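Local coordinates for ABC transporter substrate binding protein (Ribose) (Agrobacterium vitis, PDB 5DKV) that binds the sugar alpha-D-tagatopyranose and probably serves as the sugar-binding component of an ABC uptake transporter, at residues V71-V76 with A91-T96; Y124-G127 with G131-P134. All coordinates share one frame; numbering follows the deposited sequence.

Contact 1 of 2, residues V71-V76 with A91-T96; sequences VTQVPV and APTDTT
Gln73 and the Ala91-Thr93 loop form a buried polar contact between a helix and a loop, in the Rossmann-like half of a periplasmic sugar-binding protein. Helix 70-81 sends Gln73 toward the loop that leaves strand 87-90 at its C-terminal end. With CG anti to the backbone N (chi1 -171°) and the chain extended beyond it, the carboxamide reaches the loop and uses both ends. Its NE2 donates to Ala91 O at 2.8 Å, a nearly straight bond that lies in the amide plane of Gln73 but meets the Ala91 carbonyl from above its own plane. The same NE2 also bonds Pro34 O, after strand 29-33, so one amide group ties the helix to the ends of two strands. At the other end of the amide OE1 takes two donors from Thr93. These three bonds fix the rotation of the amide and, with the one to Pro34 O, satisfy its buried polar atoms. The Ala91 side chain lies about 7 Å from the bound tagatose, and Pro92 O bonds the hydroxyl of the pocket residue Thr117. Thr93 N approaches Gln73 OE1 at 3.0 Å, little tilted from the amide plane, whereas Thr93 OG1 donates to Gln73 OE1 at 2.8 Å from well above it.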
ATOM      1  N   VAL A  71       8.552 -15.967   1.371  1.00 14.32           N
ATOM      2  CA  VAL A  71       8.901 -17.236   1.986  1.00 14.97           C
ATOM      3  C   VAL A  71       7.845 -17.625   3.028  1.00 12.09           C
ATOM      4  O   VAL A  71       7.476 -18.801   3.129  1.00 11.97           O
ATOM      5  CB  VAL A  71      10.303 -17.170   2.619  1.00 12.08           C
ATOM      6  CG1 VAL A  71      10.669 -18.461   3.377  1.00 10.96           C
ATOM      7  CG2 VAL A  71      11.376 -16.882   1.543  1.00 12.74           C
ATOM      8  N   THR A  72       7.342 -16.649   3.787  1.00  9.52           N
ATOM      9  CA  THR A  72       6.310 -16.946   4.788  1.00  9.41           C
ATOM     10  C   THR A  72       4.888 -16.812   4.223  1.00  9.29           C
ATOM     11  O   THR A  72       3.964 -17.478   4.709  1.00 11.89           O
ATOM     12  CB  THR A  72       6.431 -16.039   6.019  1.00 12.33           C
ATOM     13  OG1 THR A  72       6.421 -14.690   5.600  1.00 13.17           O
ATOM     14  CG2 THR A  72       7.732 -16.314   6.774  1.00 14.32           C
ATOM     15  N   GLN A  73       4.691 -16.002   3.186  1.00 10.07           N
ATOM     16  CA  GLN A  73       3.343 -15.886   2.626  1.00 14.85           C
ATOM     17  C   GLN A  73       2.907 -17.162   1.882  1.00  8.96           C
ATOM     18  O   GLN A  73       1.733 -17.544   1.945  1.00  8.99           O
ATOM     19  CB  GLN A  73       3.235 -14.678   1.698  1.00 12.64           C
ATOM     20  CG  GLN A  73       1.788 -14.392   1.260  1.00  8.82           C
ATOM     21  CD  GLN A  73       1.711 -13.222   0.311  1.00  8.63           C
ATOM     22  OE1 GLN A  73       2.452 -13.155  -0.662  1.00  9.44           O
ATOM     23  NE2 GLN A  73       0.855 -12.266   0.627  1.00  9.48           N
ATOM     24  N   VAL A  74       3.817 -17.837   1.186  1.00  9.20           N
ATOM     25  CA  VAL A  74       3.390 -18.977   0.383  1.00 12.69           C
ATOM     26  C   VAL A  74       2.831 -20.135   1.239  1.00 12.23           C
ATOM     27  O   VAL A  74       1.802 -20.721   0.872  1.00 12.37           O
ATOM     28  CB  VAL A  74       4.539 -19.465  -0.555  1.00 12.99           C
ATOM     29  CG1 VAL A  74       4.241 -20.853  -1.185  1.00 12.99           C
ATOM     30  CG2 VAL A  74       4.756 -18.424  -1.650  1.00 13.12           C
ATOM     31  N   PRO A  75       3.458 -20.456   2.395  1.00  9.41           N
ATOM     32  CA  PRO A  75       2.818 -21.475   3.237  1.00 12.45           C
ATOM     33  C   PRO A  75       1.416 -21.104   3.728  1.00  9.39           C
ATOM     34  O   PRO A  75       0.563 -21.992   3.907  1.00 12.74           O
ATOM     35  CB  PRO A  75       3.772 -21.600   4.421  1.00 12.39           C
ATOM     36  CG  PRO A  75       5.117 -21.214   3.855  1.00 12.14           C
ATOM     37  CD  PRO A  75       4.854 -20.202   2.795  1.00 11.70           C
ATOM     38  N   VAL A  76       1.193 -19.824   3.984  1.00 10.59           N
ATOM     39  CA  VAL A  76      -0.140 -19.374   4.332  1.00 10.64           C
ATOM     40  C   VAL A  76      -1.090 -19.590   3.166  1.00  9.01           C
ATOM     41  O   VAL A  76      -2.205 -20.098   3.345  1.00 12.00           O
ATOM     42  CB  VAL A  76      -0.140 -17.904   4.729  1.00 11.45           C
ATOM     43  CG1 VAL A  76      -1.574 -17.400   4.952  1.00 13.27           C
ATOM     44  CG2 VAL A  76       0.700 -17.720   5.980  1.00 15.96           C
ATOM     45  N   ALA A  91      -2.722 -10.085  -1.600  1.00  6.90           N
ATOM     46  CA  ALA A  91      -1.725  -9.086  -1.889  1.00  7.56           C
ATOM     47  C   ALA A  91      -0.351  -9.787  -1.987  1.00  8.92           C
ATOM     48  O   ALA A  91       0.316 -10.011  -0.957  1.00  8.21           O
ATOM     49  CB  ALA A  91      -1.707  -8.006  -0.811  1.00  8.66           C
ATOM     50  N   PRO A  92       0.049 -10.204  -3.203  1.00 10.19           N
ATOM     51  CA  PRO A  92       1.293 -10.986  -3.337  1.00  9.87           C
ATOM     52  C   PRO A  92       2.489 -10.178  -2.915  1.00 12.84           C
ATOM     53  O   PRO A  92       2.561  -9.007  -3.259  1.00 11.03           O
ATOM     54  CB  PRO A  92       1.360 -11.318  -4.832  1.00 10.47           C
ATOM     55  CG  PRO A  92       0.530 -10.212  -5.503  1.00 10.76           C
ATOM     56  CD  PRO A  92      -0.581  -9.941  -4.514  1.00 11.55           C
ATOM     57  N   THR A  93       3.399 -10.798  -2.176  1.00 10.25           N
ATOM     58  CA  THR A  93       4.572 -10.108  -1.681  1.00  9.24           C
ATOM     59  C   THR A  93       5.754 -10.147  -2.634  1.00 13.95           C
ATOM     60  O   THR A  93       6.825  -9.665  -2.298  1.00 17.83           O
ATOM     61  CB  THR A  93       5.020 -10.701  -0.318  1.00 10.92           C
ATOM     62  OG1 THR A  93       5.082 -12.131  -0.414  1.00 15.08           O
ATOM     63  CG2 THR A  93       4.054 -10.298   0.770  1.00 14.41           C
ATOM     64  N   ASP A  94       5.571 -10.724  -3.815  1.00 11.89           N
ATOM     65  CA  ASP A  94       6.618 -10.725  -4.824  1.00 11.37           C
ATOM     66  C   ASP A  94       5.955 -10.912  -6.172  1.00 18.70           C
ATOM     67  O   ASP A  94       5.077 -11.759  -6.304  1.00 17.06           O
ATOM     68  CB  ASP A  94       7.625 -11.838  -4.561  1.00 15.14           C
ATOM     69  CG  ASP A  94       8.864 -11.706  -5.412  1.00 24.12           C
ATOM     70  OD1 ASP A  94       9.867 -11.182  -4.888  1.00 25.17           O
ATOM     71  OD2 ASP A  94       8.830 -12.122  -6.595  1.00 18.11           O
ATOM     72  N   THR A  95       6.381 -10.150  -7.174  1.00 15.70           N
ATOM     73  CA  THR A  95       5.716 -10.190  -8.473  1.00 14.76           C
ATOM     74  C   THR A  95       6.006 -11.469  -9.262  1.00 15.62           C
ATOM     75  O   THR A  95       5.239 -11.814 -10.162  1.00 16.88           O
ATOM     76  CB  THR A  95       6.100  -8.968  -9.341  1.00 17.50           C
ATOM     77  OG1 THR A  95       7.490  -9.027  -9.713  1.00 18.90           O
ATOM     78  CG2 THR A  95       5.819  -7.671  -8.589  1.00 16.82           C
ATOM     79  N   THR A  96       7.113 -12.144  -8.939  1.00 15.92           N
ATOM     80  CA  THR A  96       7.509 -13.367  -9.645  1.00 18.74           C
ATOM     81  C   THR A  96       7.351 -14.607  -8.781  1.00 18.50           C
ATOM     82  O   THR A  96       6.900 -15.647  -9.267  1.00 21.58           O
ATOM     83  CB  THR A  96       8.974 -13.289 -10.140  1.00 19.66           C
ATOM     84  OG1 THR A  96       9.843 -13.072  -9.027  1.00 41.65           O
ATOM     85  CG2 THR A  96       9.133 -12.163 -11.092  1.00 18.88           C
TER

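Contact 2 of 2, residues Y124-G127 with G131-P134; sequences YQTG and GDFP
Asp132 OD1 is gripped by two donors of Thr126, the backbone N at 2.9 Å and OG1 at 2.8 Å, in a loop that folds back on itself between strands 112-115 and 137-140 of the periplasmic-binding-protein fold. The two come from different directions: Thr126 N uses the syn lone pair of OD1, while the hydroxyl stands above the carboxylate plane. The other carboxylate oxygen, OD2, accepts from Gly127 N at 2.9 Å, so the aspartate spans consecutive amides of the turn and probably has its negative charge stabilised by them. CG of Asp132 lies anti to the backbone N (chi1 -169°), which carries the carboxylate across to the 124-127 segment. The main chain adds a bond from Gln125 N to Asp132 O. Gln125 itself doubles back, bent at chi2 (-66°), and its NE2 reaches Pro134 O at 3.0 Å. Beside these polar bonds Tyr124 is buried, its hydroxyl bonded to Thr114 OG1 and Ile119 N, which anchors the loop to strand 112-115. Gly131 O sits at the edge of the tyrosine ring, near its plane. Over one face lies Pro134 in a CH-pi contact, with CB 3.7 Å from the Tyr124 ring centroid and 13° off the normal.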
ATOM      1  N   TYR A 124      -4.048  -8.428 -16.403  1.00 11.40           N
ATOM      2  CA  TYR A 124      -4.632  -9.763 -16.324  1.00 14.25           C
ATOM      3  C   TYR A 124      -5.674 -10.037 -17.407  1.00 15.00           C
ATOM      4  O   TYR A 124      -6.234  -9.116 -17.986  1.00 13.30           O
ATOM      5  CB  TYR A 124      -5.278  -9.954 -14.969  1.00 11.80           C
ATOM      6  CG  TYR A 124      -4.363  -9.798 -13.764  1.00  9.80           C
ATOM      7  CD1 TYR A 124      -3.025 -10.218 -13.781  1.00 12.50           C
ATOM      8  CD2 TYR A 124      -4.852  -9.237 -12.593  1.00 12.33           C
ATOM      9  CE1 TYR A 124      -2.209 -10.064 -12.633  1.00  9.90           C
ATOM     10  CE2 TYR A 124      -4.070  -9.102 -11.473  1.00  8.81           C
ATOM     11  CZ  TYR A 124      -2.738  -9.507 -11.491  1.00  9.20           C
ATOM     12  OH  TYR A 124      -1.955  -9.374 -10.358  1.00  9.60           O
ATOM     13  N   GLN A 125      -5.944 -11.324 -17.640  1.00 15.80           N
ATOM     14  CA  GLN A 125      -6.937 -11.766 -18.616  1.00 19.26           C
ATOM     15  C   GLN A 125      -6.658 -11.195 -19.999  1.00 24.11           C
ATOM     16  O   GLN A 125      -7.583 -10.933 -20.761  1.00 20.23           O
ATOM     17  CB  GLN A 125      -8.348 -11.384 -18.163  1.00 16.38           C
ATOM     18  CG  GLN A 125      -8.738 -11.971 -16.820  1.00 17.38           C
ATOM     19  CD  GLN A 125      -8.858 -13.483 -16.852  1.00 16.14           C
ATOM     20  OE1 GLN A 125      -9.597 -14.039 -17.658  1.00 17.67           O
ATOM     21  NE2 GLN A 125      -8.124 -14.157 -15.971  1.00 18.54           N
ATOM     22  N   THR A 126      -5.385 -11.007 -20.321  1.00 15.59           N
ATOM     23  CA  THR A 126      -5.000 -10.524 -21.643  1.00 21.07           C
ATOM     24  C   THR A 126      -4.872 -11.662 -22.653  1.00 23.45           C
ATOM     25  O   THR A 126      -4.886 -11.431 -23.865  1.00 24.04           O
ATOM     26  CB  THR A 126      -3.665  -9.776 -21.595  1.00 24.86           C
ATOM     27  OG1 THR A 126      -2.601 -10.713 -21.377  1.00 24.00           O
ATOM     28  CG2 THR A 126      -3.675  -8.757 -20.478  1.00 23.77           C
ATOM     29  N   GLY A 127      -4.721 -12.882 -22.152  1.00 23.07           N
ATOM     30  CA  GLY A 127      -4.557 -14.050 -22.999  1.00 28.54           C
ATOM     31  C   GLY A 127      -3.110 -14.487 -23.175  1.00 26.77           C
ATOM     32  O   GLY A 127      -2.843 -15.498 -23.836  1.00 34.03           O
ATOM     33  N   GLY A 131       1.721 -14.626 -15.541  1.00 22.72           N
ATOM     34  CA  GLY A 131       0.898 -14.239 -14.402  1.00 21.56           C
ATOM     35  C   GLY A 131      -0.378 -13.541 -14.844  1.00 22.31           C
ATOM     36  O   GLY A 131      -0.755 -12.486 -14.294  1.00 19.17           O
ATOM     37  N   ASP A 132      -1.040 -14.151 -15.824  1.00 14.80           N
ATOM     38  CA  ASP A 132      -2.197 -13.578 -16.512  1.00 13.58           C
ATOM     39  C   ASP A 132      -3.519 -14.082 -15.939  1.00 16.98           C
ATOM     40  O   ASP A 132      -4.579 -13.556 -16.263  1.00 17.16           O
ATOM     41  CB  ASP A 132      -2.119 -13.911 -18.012  1.00 19.78           C
ATOM     42  CG  ASP A 132      -3.131 -13.150 -18.847  1.00 20.04           C
ATOM     43  OD1 ASP A 132      -3.071 -11.899 -18.871  1.00 21.22           O
ATOM     44  OD2 ASP A 132      -3.979 -13.811 -19.486  1.00 22.17           O
ATOM     45  N   PHE A 133      -3.458 -15.068 -15.049  1.00 16.32           N
ATOM     46  CA  PHE A 133      -4.677 -15.772 -14.662  1.00 15.37           C
ATOM     47  C   PHE A 133      -5.556 -15.148 -13.564  1.00 14.04           C
ATOM     48  O   PHE A 133      -6.716 -15.544 -13.463  1.00 13.65           O
ATOM     49  CB  PHE A 133      -4.325 -17.213 -14.265  1.00 14.68           C
ATOM     50  CG  PHE A 133      -3.190 -17.299 -13.298  1.00 13.22           C
ATOM     51  CD1 PHE A 133      -3.419 -17.138 -11.946  1.00 13.25           C
ATOM     52  CD2 PHE A 133      -1.892 -17.518 -13.735  1.00 14.53           C
ATOM     53  CE1 PHE A 133      -2.385 -17.194 -11.047  1.00 13.59           C
ATOM     54  CE2 PHE A 133      -0.861 -17.564 -12.837  1.00 15.75           C
ATOM     55  CZ  PHE A 133      -1.110 -17.406 -11.489  1.00 14.17           C
ATOM     56  N   PRO A 134      -5.041 -14.198 -12.742  1.00 13.92           N
ATOM     57  CA  PRO A 134      -5.986 -13.528 -11.840  1.00 11.97           C
ATOM     58  C   PRO A 134      -7.057 -12.790 -12.657  1.00 11.35           C
ATOM     59  O   PRO A 134      -6.857 -12.522 -13.844  1.00 12.08           O
ATOM     60  CB  PRO A 134      -5.095 -12.560 -11.027  1.00 12.66           C
ATOM     61  CG  PRO A 134      -3.685 -13.200 -11.135  1.00 12.32           C
ATOM     62  CD  PRO A 134      -3.664 -13.707 -12.539  1.00 13.03           C
TER

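In the fold
Both contacts belong to the same half of the sugar-binding fold but differ in depth. Contact 1 is wholly buried and close to the ligand, joining a helix to a strand-end loop; contact 2 is partly buried, farther from the chain centre, and closes one loop upon itself. Their centres lie 18 Å apart and their nearest atoms about 6 Å apart, without touching. Each pairs a polar side chain with backbone groups and a threonine hydroxyl, yet the neutral carboxamide in contact 1 both donates and accepts, whereas the carboxylate in contact 2 accepts throughout. Contact 2 also has an aromatic-proline packing layer that contact 1 lacks.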